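Local coordinates for protocadherin gamma-B3 (Homo sapiens, PDB 5K8R), which probably mediates calcium-dependent adhesion between neurons as an antiparallel homodimer of its extracellular cadherin repeats, and may help to establish and maintain specific neuronal connections in the brain, at residues E63-K68 with C72-E77; G52-S57 with F87-L92; K22-G27 with F76-E81. All coordinates share one frame; numbering follows the deposited sequence.

Contact 1 (E63-K68 with C72-E77). With CA (calcium ion), chain D; CA (calcium ion), chain C.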
loop_
_atom_site.group_PDB
_atom_site.type_symbol
_atom_site.label_atom_id
_atom_site.label_comp_id
_atom_site.label_asym_id
_atom_site.label_seq_id
_atom_site.Cartn_x
_atom_site.Cartn_y
_atom_site.Cartn_z
ATOM N N GLU A 63 -41.078 -6.633 -27.037
ATOM C CA GLU A 63 -39.764 -6.924 -26.471
ATOM C C GLU A 63 -39.291 -8.319 -26.860
ATOM O O GLU A 63 -38.105 -8.521 -27.147
ATOM C CB GLU A 63 -39.798 -6.775 -24.949
ATOM C CG GLU A 63 -39.636 -5.344 -24.460
ATOM C CD GLU A 63 -40.828 -4.469 -24.791
ATOM O OE1 GLU A 63 -41.973 -4.909 -24.557
ATOM O OE2 GLU A 63 -40.618 -3.344 -25.292
ATOM N N GLU A 64 -40.200 -9.293 -26.878
ATOM C CA GLU A 64 -39.819 -10.655 -27.231
ATOM C C GLU A 64 -39.686 -10.839 -28.738
ATOM O O GLU A 64 -38.923 -11.700 -29.190
ATOM C CB GLU A 64 -40.837 -11.645 -26.663
ATOM C CG GLU A 64 -40.432 -13.103 -26.790
ATOM C CD GLU A 64 -41.456 -14.044 -26.190
ATOM O OE1 GLU A 64 -42.524 -13.563 -25.756
ATOM O OE2 GLU A 64 -41.193 -15.264 -26.151
ATOM N N ILE A 65 -40.401 -10.035 -29.526
ATOM C CA ILE A 65 -40.388 -10.195 -30.976
ATOM C C ILE A 65 -39.201 -9.469 -31.597
ATOM O O ILE A 65 -38.423 -10.059 -32.355
ATOM C CB ILE A 65 -41.721 -9.711 -31.575
ATOM C CG1 ILE A 65 -42.875 -10.590 -31.091
ATOM C CG2 ILE A 65 -41.654 -9.704 -33.094
ATOM C CD1 ILE A 65 -44.240 -10.058 -31.467
ATOM N N CYS A 66 -39.041 -8.178 -31.292
ATOM C CA CYS A 66 -37.995 -7.377 -31.914
ATOM C C CYS A 66 -36.876 -6.963 -30.971
ATOM O O CYS A 66 -35.818 -6.543 -31.449
ATOM C CB CYS A 66 -38.594 -6.113 -32.552
ATOM S SG CYS A 66 -39.713 -6.426 -33.941
ATOM N N GLY A 67 -37.074 -7.063 -29.661
ATOM C CA GLY A 67 -35.997 -6.729 -28.740
ATOM C C GLY A 67 -35.707 -5.241 -28.742
ATOM O O GLY A 67 -36.603 -4.410 -28.558
ATOM N N LYS A 68 -34.439 -4.894 -28.952
ATOM C CA LYS A 68 -33.994 -3.508 -28.931
ATOM C C LYS A 68 -34.010 -2.856 -30.308
ATOM O O LYS A 68 -33.475 -1.752 -30.461
ATOM C CB LYS A 68 -32.588 -3.416 -28.329
ATOM C CG LYS A 68 -32.501 -3.860 -26.878
ATOM C CD LYS A 68 -33.311 -2.950 -25.966
ATOM C CE LYS A 68 -32.782 -1.524 -25.997
ATOM N NZ LYS A 68 -33.493 -0.640 -25.030
ATOM N N CYS A 72 -40.364 -2.371 -35.374
ATOM C CA CYS A 72 -40.889 -3.724 -35.214
ATOM C C CYS A 72 -41.994 -3.933 -36.239
ATOM O O CYS A 72 -43.086 -3.374 -36.100
ATOM C CB CYS A 72 -41.414 -3.949 -33.795
ATOM S SG CYS A 72 -41.494 -5.685 -33.308
ATOM N N VAL A 73 -41.714 -4.735 -37.263
ATOM C CA VAL A 73 -42.666 -5.012 -38.331
ATOM C C VAL A 73 -42.879 -6.516 -38.427
ATOM O O VAL A 73 -41.922 -7.297 -38.360
ATOM C CB VAL A 73 -42.193 -4.435 -39.682
ATOM C CG1 VAL A 73 -42.249 -2.914 -39.654
ATOM C CG2 VAL A 73 -40.785 -4.910 -40.011
ATOM N N LEU A 74 -44.139 -6.916 -38.565
ATOM C CA LEU A 74 -44.524 -8.310 -38.748
ATOM C C LEU A 74 -45.093 -8.466 -40.151
ATOM O O LEU A 74 -46.140 -7.891 -40.466
ATOM C CB LEU A 74 -45.549 -8.743 -37.700
ATOM C CG LEU A 74 -45.069 -8.844 -36.252
ATOM C CD1 LEU A 74 -46.228 -9.176 -35.328
ATOM C CD2 LEU A 74 -43.966 -9.885 -36.125
ATOM N N GLU A 75 -44.406 -9.238 -40.986
ATOM C CA GLU A 75 -44.790 -9.431 -42.377
ATOM C C GLU A 75 -45.369 -10.826 -42.557
ATOM O O GLU A 75 -44.757 -11.815 -42.138
ATOM C CB GLU A 75 -43.590 -9.231 -43.307
ATOM C CG GLU A 75 -42.816 -7.950 -43.044
ATOM C CD GLU A 75 -41.879 -7.586 -44.178
ATOM O OE1 GLU A 75 -41.642 -8.443 -45.055
ATOM O OE2 GLU A 75 -41.386 -6.439 -44.196
ATOM N N PHE A 76 -46.545 -10.904 -43.175
ATOM C CA PHE A 76 -47.173 -12.185 -43.461
ATOM C C PHE A 76 -47.961 -12.065 -44.759
ATOM O O PHE A 76 -48.038 -10.994 -45.368
ATOM C CB PHE A 76 -48.058 -12.643 -42.295
ATOM C CG PHE A 76 -49.125 -11.657 -41.913
ATOM C CD1 PHE A 76 -50.366 -11.682 -42.529
ATOM C CD2 PHE A 76 -48.890 -10.711 -40.929
ATOM C CE1 PHE A 76 -51.351 -10.778 -42.177
ATOM C CE2 PHE A 76 -49.871 -9.804 -40.571
ATOM C CZ PHE A 76 -51.102 -9.839 -41.196
ATOM N N GLU A 77 -48.549 -13.181 -45.180
ATOM C CA GLU A 77 -49.286 -13.265 -46.434
ATOM C C GLU A 77 -50.706 -13.728 -46.146
ATOM O O GLU A 77 -50.907 -14.780 -45.528
ATOM C CB GLU A 77 -48.600 -14.226 -47.408
ATOM C CG GLU A 77 -47.168 -13.854 -47.762
ATOM C CD GLU A 77 -47.086 -12.794 -48.844
ATOM O OE1 GLU A 77 -48.136 -12.458 -49.432
ATOM O OE2 GLU A 77 -45.970 -12.300 -49.110
HETATM CA CA CA D . -42.476 -2.134 -24.365
HETATM CA CA CA C . -44.178 -5.705 -23.883
#

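Contact 2 (G52-S57 with F87-L92)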
loop_
_atom_site.group_PDB
_atom_site.type_symbol
_atom_site.label_atom_id
_atom_site.label_comp_id
_atom_site.label_asym_id
_atom_site.label_seq_id
_atom_site.Cartn_x
_atom_site.Cartn_y
_atom_site.Cartn_z
ATOM N N GLY A 52 -63.985 -10.147 -43.033
ATOM C CA GLY A 52 -62.675 -9.821 -43.558
ATOM C C GLY A 52 -61.819 -8.952 -42.668
ATOM O O GLY A 52 -60.973 -8.207 -43.178
ATOM N N ASN A 53 -61.999 -9.024 -41.353
ATOM C CA ASN A 53 -61.263 -8.173 -40.427
ATOM C C ASN A 53 -60.024 -8.893 -39.910
ATOM O O ASN A 53 -60.113 -10.021 -39.416
ATOM C CB ASN A 53 -62.150 -7.751 -39.255
ATOM C CG ASN A 53 -63.322 -6.897 -39.689
ATOM O OD1 ASN A 53 -63.311 -6.309 -40.771
ATOM N ND2 ASN A 53 -64.342 -6.817 -38.842
ATOM N N LEU A 54 -58.874 -8.236 -40.031
ATOM C CA LEU A 54 -57.644 -8.709 -39.409
ATOM C C LEU A 54 -57.683 -8.367 -37.925
ATOM O O LEU A 54 -57.828 -7.191 -37.557
ATOM C CB LEU A 54 -56.428 -8.078 -40.081
ATOM C CG LEU A 54 -55.065 -8.638 -39.676
ATOM C CD1 LEU A 54 -54.947 -10.094 -40.094
ATOM C CD2 LEU A 54 -53.943 -7.808 -40.279
ATOM N N LEU A 55 -57.554 -9.391 -37.080
ATOM C CA LEU A 55 -57.693 -9.265 -35.637
ATOM C C LEU A 55 -56.490 -9.880 -34.933
ATOM O O LEU A 55 -55.795 -10.744 -35.477
ATOM C CB LEU A 55 -58.974 -9.946 -35.130
ATOM C CG LEU A 55 -60.303 -9.595 -35.798
ATOM C CD1 LEU A 55 -61.425 -10.434 -35.207
ATOM C CD2 LEU A 55 -60.609 -8.117 -35.648
ATOM N N VAL A 56 -56.270 -9.429 -33.697
ATOM C CA VAL A 56 -55.200 -9.968 -32.864
ATOM C C VAL A 56 -55.597 -11.347 -32.358
ATOM O O VAL A 56 -56.680 -11.530 -31.786
ATOM C CB VAL A 56 -54.893 -9.018 -31.696
ATOM C CG1 VAL A 56 -53.904 -9.657 -30.738
ATOM C CG2 VAL A 56 -54.353 -7.692 -32.209
ATOM N N SER A 57 -54.714 -12.325 -32.555
ATOM C CA SER A 57 -54.990 -13.705 -32.178
ATOM C C SER A 57 -54.293 -14.139 -30.897
ATOM O O SER A 57 -54.812 -15.008 -30.190
ATOM C CB SER A 57 -54.583 -14.654 -33.310
ATOM O OG SER A 57 -54.797 -16.006 -32.943
ATOM N N PHE A 87 -51.520 -11.882 -50.773
ATOM C CA PHE A 87 -51.697 -10.474 -50.425
ATOM C C PHE A 87 -50.771 -10.167 -49.258
ATOM O O PHE A 87 -51.048 -10.567 -48.123
ATOM C CB PHE A 87 -53.151 -10.162 -50.075
ATOM C CG PHE A 87 -54.104 -10.362 -51.217
ATOM C CD1 PHE A 87 -54.294 -9.364 -52.159
ATOM C CD2 PHE A 87 -54.810 -11.546 -51.350
ATOM C CE1 PHE A 87 -55.171 -9.543 -53.211
ATOM C CE2 PHE A 87 -55.689 -11.731 -52.401
ATOM C CZ PHE A 87 -55.869 -10.728 -53.333
ATOM N N HIS A 88 -49.676 -9.466 -49.536
ATOM C CA HIS A 88 -48.675 -9.200 -48.512
ATOM C C HIS A 88 -49.182 -8.139 -47.544
ATOM O O HIS A 88 -49.626 -7.064 -47.960
ATOM C CB HIS A 88 -47.362 -8.752 -49.154
ATOM C CG HIS A 88 -46.219 -8.669 -48.191
ATOM N ND1 HIS A 88 -45.583 -9.785 -47.693
ATOM C CD2 HIS A 88 -45.602 -7.603 -47.629
ATOM C CE1 HIS A 88 -44.622 -9.412 -46.868
ATOM N NE2 HIS A 88 -44.612 -8.092 -46.811
ATOM N N VAL A 89 -49.117 -8.446 -46.251
ATOM C CA VAL A 89 -49.551 -7.540 -45.197
ATOM C C VAL A 89 -48.393 -7.345 -44.230
ATOM O O VAL A 89 -47.742 -8.318 -43.828
ATOM C CB VAL A 89 -50.792 -8.071 -44.458
ATOM C CG1 VAL A 89 -51.262 -7.065 -43.416
ATOM C CG2 VAL A 89 -51.909 -8.388 -45.441
ATOM N N THR A 90 -48.134 -6.092 -43.866
ATOM C CA THR A 90 -47.140 -5.754 -42.859
ATOM C C THR A 90 -47.813 -4.972 -41.739
ATOM O O THR A 90 -48.607 -4.063 -41.997
ATOM C CB THR A 90 -45.985 -4.940 -43.458
ATOM O OG1 THR A 90 -46.505 -3.771 -44.098
ATOM C CG2 THR A 90 -45.233 -5.766 -44.485
ATOM N N VAL A 91 -47.503 -5.338 -40.498
ATOM C CA VAL A 91 -48.107 -4.729 -39.318
ATOM C C VAL A 91 -46.983 -4.201 -38.440
ATOM O O VAL A 91 -46.183 -4.980 -37.906
ATOM C CB VAL A 91 -48.986 -5.719 -38.541
ATOM C CG1 VAL A 91 -49.633 -5.027 -37.349
ATOM C CG2 VAL A 91 -50.044 -6.322 -39.451
ATOM N N LEU A 92 -46.954 -2.884 -38.257
ATOM C CA LEU A 92 -45.962 -2.245 -37.404
ATOM C C LEU A 92 -46.436 -2.356 -35.956
ATOM O O LEU A 92 -47.582 -2.035 -35.643
ATOM C CB LEU A 92 -45.778 -0.778 -37.792
ATOM C CG LEU A 92 -44.813 0.036 -36.928
ATOM C CD1 LEU A 92 -43.401 -0.523 -37.027
ATOM C CD2 LEU A 92 -44.842 1.504 -37.327
#

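Contact 3 (K22-G27 with F76-E81)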
loop_
_atom_site.group_PDB
_atom_site.type_symbol
_atom_site.label_atom_id
_atom_site.label_comp_id
_atom_site.label_asym_id
_atom_site.label_seq_id
_atom_site.Cartn_x
_atom_site.Cartn_y
_atom_site.Cartn_z
ATOM N N LYS A 22 -61.988 -4.915 -46.892
ATOM C CA LYS A 22 -62.336 -3.600 -47.423
ATOM C C LYS A 22 -61.114 -2.892 -47.994
ATOM O O LYS A 22 -61.190 -2.263 -49.056
ATOM C CB LYS A 22 -62.982 -2.748 -46.332
ATOM C CG LYS A 22 -63.178 -1.293 -46.726
ATOM C CD LYS A 22 -63.453 -0.418 -45.516
ATOM C CE LYS A 22 -63.482 1.053 -45.900
ATOM N NZ LYS A 22 -63.673 1.935 -44.717
ATOM N N ASP A 23 -59.974 -2.991 -47.308
ATOM C CA ASP A 23 -58.790 -2.248 -47.720
ATOM C C ASP A 23 -58.123 -2.836 -48.958
ATOM O O ASP A 23 -57.387 -2.120 -49.645
ATOM C CB ASP A 23 -57.787 -2.187 -46.568
ATOM C CG ASP A 23 -58.317 -1.417 -45.374
ATOM O OD1 ASP A 23 -59.210 -0.566 -45.563
ATOM O OD2 ASP A 23 -57.837 -1.662 -44.246
ATOM N N LEU A 24 -58.361 -4.112 -49.262
ATOM C CA LEU A 24 -57.749 -4.763 -50.413
ATOM C C LEU A 24 -58.702 -4.873 -51.599
ATOM O O LEU A 24 -58.490 -5.712 -52.480
ATOM C CB LEU A 24 -57.225 -6.145 -50.022
ATOM C CG LEU A 24 -56.078 -6.159 -49.008
ATOM C CD1 LEU A 24 -55.580 -7.575 -48.775
ATOM C CD2 LEU A 24 -54.944 -5.252 -49.462
ATOM N N GLY A 25 -59.742 -4.043 -51.640
ATOM C CA GLY A 25 -60.664 -4.027 -52.756
ATOM C C GLY A 25 -61.720 -5.109 -52.747
ATOM O O GLY A 25 -62.529 -5.166 -53.681
ATOM N N PHE A 26 -61.745 -5.967 -51.731
ATOM C CA PHE A 26 -62.750 -7.015 -51.664
ATOM C C PHE A 26 -64.110 -6.438 -51.286
ATOM O O PHE A 26 -64.223 -5.337 -50.738
ATOM C CB PHE A 26 -62.352 -8.090 -50.651
ATOM C CG PHE A 26 -61.192 -8.939 -51.082
ATOM C CD1 PHE A 26 -59.895 -8.465 -50.994
ATOM C CD2 PHE A 26 -61.399 -10.222 -51.560
ATOM C CE1 PHE A 26 -58.827 -9.248 -51.386
ATOM C CE2 PHE A 26 -60.336 -11.009 -51.953
ATOM C CZ PHE A 26 -59.048 -10.522 -51.866
ATOM N N GLY A 27 -65.152 -7.205 -51.586
ATOM C CA GLY A 27 -66.499 -6.875 -51.171
ATOM C C GLY A 27 -67.086 -8.011 -50.357
ATOM O O GLY A 27 -66.717 -9.173 -50.530
ATOM N N PHE A 76 -46.545 -10.904 -43.175
ATOM C CA PHE A 76 -47.173 -12.185 -43.461
ATOM C C PHE A 76 -47.961 -12.065 -44.759
ATOM O O PHE A 76 -48.038 -10.994 -45.368
ATOM C CB PHE A 76 -48.058 -12.643 -42.295
ATOM C CG PHE A 76 -49.125 -11.657 -41.913
ATOM C CD1 PHE A 76 -50.366 -11.682 -42.529
ATOM C CD2 PHE A 76 -48.890 -10.711 -40.929
ATOM C CE1 PHE A 76 -51.351 -10.778 -42.177
ATOM C CE2 PHE A 76 -49.871 -9.804 -40.571
ATOM C CZ PHE A 76 -51.102 -9.839 -41.196
ATOM N N GLU A 77 -48.549 -13.181 -45.180
ATOM C CA GLU A 77 -49.286 -13.265 -46.434
ATOM C C GLU A 77 -50.706 -13.728 -46.146
ATOM O O GLU A 77 -50.907 -14.780 -45.528
ATOM C CB GLU A 77 -48.600 -14.226 -47.408
ATOM C CG GLU A 77 -47.168 -13.854 -47.762
ATOM C CD GLU A 77 -47.086 -12.794 -48.844
ATOM O OE1 GLU A 77 -48.136 -12.458 -49.432
ATOM O OE2 GLU A 77 -45.970 -12.300 -49.110
ATOM N N MET A 78 -51.686 -12.942 -46.587
ATOM C CA MET A 78 -53.079 -13.365 -46.574
ATOM C C MET A 78 -53.413 -13.954 -47.938
ATOM O O MET A 78 -53.303 -13.265 -48.958
ATOM C CB MET A 78 -54.016 -12.200 -46.257
ATOM C CG MET A 78 -55.479 -12.616 -46.159
ATOM S SD MET A 78 -56.651 -11.279 -46.464
ATOM C CE MET A 78 -56.472 -11.068 -48.232
ATOM N N VAL A 79 -53.804 -15.224 -47.951
ATOM C CA VAL A 79 -54.128 -15.911 -49.193
ATOM C C VAL A 79 -55.624 -16.052 -49.451
ATOM O O VAL A 79 -56.399 -16.393 -48.558
ATOM C CB VAL A 79 -53.483 -17.311 -49.242
ATOM C CG1 VAL A 79 -54.037 -18.188 -48.130
ATOM C CG2 VAL A 79 -53.714 -17.953 -50.602
ATOM N N ALA A 80 -56.007 -15.787 -50.694
ATOM C CA ALA A 80 -57.385 -15.886 -51.140
ATOM C C ALA A 80 -57.461 -16.938 -52.234
ATOM O O ALA A 80 -56.470 -17.232 -52.907
ATOM C CB ALA A 80 -57.910 -14.545 -51.666
ATOM N N GLU A 81 -58.648 -17.511 -52.408
ATOM C CA GLU A 81 -58.869 -18.506 -53.443
ATOM C C GLU A 81 -60.040 -18.081 -54.318
ATOM O O GLU A 81 -60.803 -17.171 -53.981
ATOM C CB GLU A 81 -59.110 -19.901 -52.847
ATOM C CG GLU A 81 -60.043 -19.943 -51.655
ATOM C CD GLU A 81 -60.194 -21.342 -51.092
ATOM O OE1 GLU A 81 -60.370 -22.288 -51.889
ATOM O OE2 GLU A 81 -60.125 -21.499 -49.855
#

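Contact 1 (E63-K68 with C72-E77)
Cys66 is joined covalently to Cys72, immediately before strand 73-80, and the two side chains reach the bond by different routes. In Cys66 the sulfur lies beside its own backbone N (chi1 -65°), whereas in Cys72 the sulfur stands anti to the residue's own backbone N (chi1 -158°). The SG atoms of Cys66 and Cys72 are 2.0 Å apart. A torsion of 87° about the S-S bond, close to a right angle, is relaxed for a disulfide. Ile65 packs beside the bridge: its CG2 branch sits 4.0 Å from Cys72 SG and 3.8 Å from Leu74 CD2. The side chain of Ile65 lies roughly perpendicular to that of Leu74, with one methyl of each making the touch. No hydrogen bond passes between the segments; the link between them is the disulfide and a small apolar patch, which Phe44 and Ile60 extend round Ile65. At Gly67 the chain leaves the helix with positive phi. One helical turn before that, Glu63 turns its carboxylate to calcium. Its OE1 and OE2 both bind one calcium ion, at 2.8 Å and 2.4 Å respectively, while Glu63 OE1 also bridges to a second calcium ion at 2.4 Å. Glu9 and Asp98 take part in both sites, and Asp131 of the next repeat joins one of them. Cys66 and Cys72 close a short disulfide loop in the first protocadherin repeat, set next to the Asp-Arg-Glu calcium motif at the junction of cadherin repeats 1 and 2.

Contact 2 (G52-S57 with F87-L92)
Extended first torsions on both sides bring Leu54 against Val89 and Val91. The CG of Leu54 is turned away from its backbone N (chi1 -171°), which carries the isobutyl group out from strand 53-56, and a chi2 of 64° sets the CD2 branch at the valines. In Val89 the same kind of rotation (chi1 -177°) places CG1 opposite the backbone N and presents it to the leucine, with Leu54 CD2 and Val89 CG1 4.2 Å apart. Val91, two residues further along the strand, contributes its other branch: Val91 CG2 lies 4.3 Å from Leu54 CD2. One leucine methyl thus serves both valines. The side chains of Leu54 and Val89 run antiparallel, lying alongside more than end-on. Their CA atoms stay 10.0 Å apart, a spacing that suits two sheets packed face to face and rules out backbone pairing. This is the interior of the cadherin Greek-key sandwich of the first repeat: strand 53-56 runs between 16-19 and 45-47 in one sheet, while strand 85-94 lies between 3-8 and 73-80 in the other. Alternation along strand 85-94 directs Val89 and Val91 inward, and Thr90 between them makes a weak hydrogen bond from OG1 to the carbonyl O of Ile3. Around the leucine the core is continued by Val17, Phe45 and Val47 from its own sheet. Val89 packs beside Ile3 and Tyr5 and Val91 beside Ile7 within their own sheet, while Phe45 reaches Val91 from the leucine's sheet.

Contact 3 (K22-G27 with F76-E81)
Leu24, the first residue to leave the helix 20-23, meets Met78 of strand 73-80 tip to tip. Its CG lies beside the backbone N (chi1 -65°), and the CD1 branch comes to 3.6 Å from Met78 CE. The methionine contributes a long arm, extended through its first two torsions and bent only at the last (chi3 73°), where the terminal methyl turns aside. Gly25 follows with positive phi, its N held to Lys22 O by a weak hydrogen bond, and the chain turns there between two inward-directed side chains. Phe26 then brings its ring to the same methyl: Phe26 CE1 lies 4.3 Å from Met78 CE. The far corner of the ring meets the next inward residue of the strand, with Phe26 CZ 4.2 Å from Ala80 CB. Both approaches are oblique to the ring, whereas Leu24 CB sits in the plane of the Phe26 ring at its edge. Phe87 makes an edge-to-face pair with Phe26, and Leu36 packs against Phe26, Met78 and Ala80. Alternate residues of the strand face the other way, and Val79 there packs on Leu338 of the second subunit, from that subunit's fourth cadherin repeat. Nothing polar crosses between the two segments. Methyl and ring carbons carry the join between them, consistent with the turn being held against the strand mainly by burial and shape instead of by directional bonds.

All three contacts belong to the first cadherin repeat, yet they differ with their place in it. Contact 2 lies in the core between the two sheets and contact 3 is likewise buried, on the side of the repeat away from calcium; contact 1 is a surface contact beside the metal sites. Contacts 1 and 3 use the two ends of strand 73-80 and share Phe76 and Glu77. The neighbouring strand 85-94 brings in contact 2 through backbone pairing such as Leu74 N to Val91 O and Met78 N to Phe87 O. Chemistry follows position: aliphatic packing inside, methionine and aromatic packing at the turn, and disulfide with calcium ligands near the repeat junction.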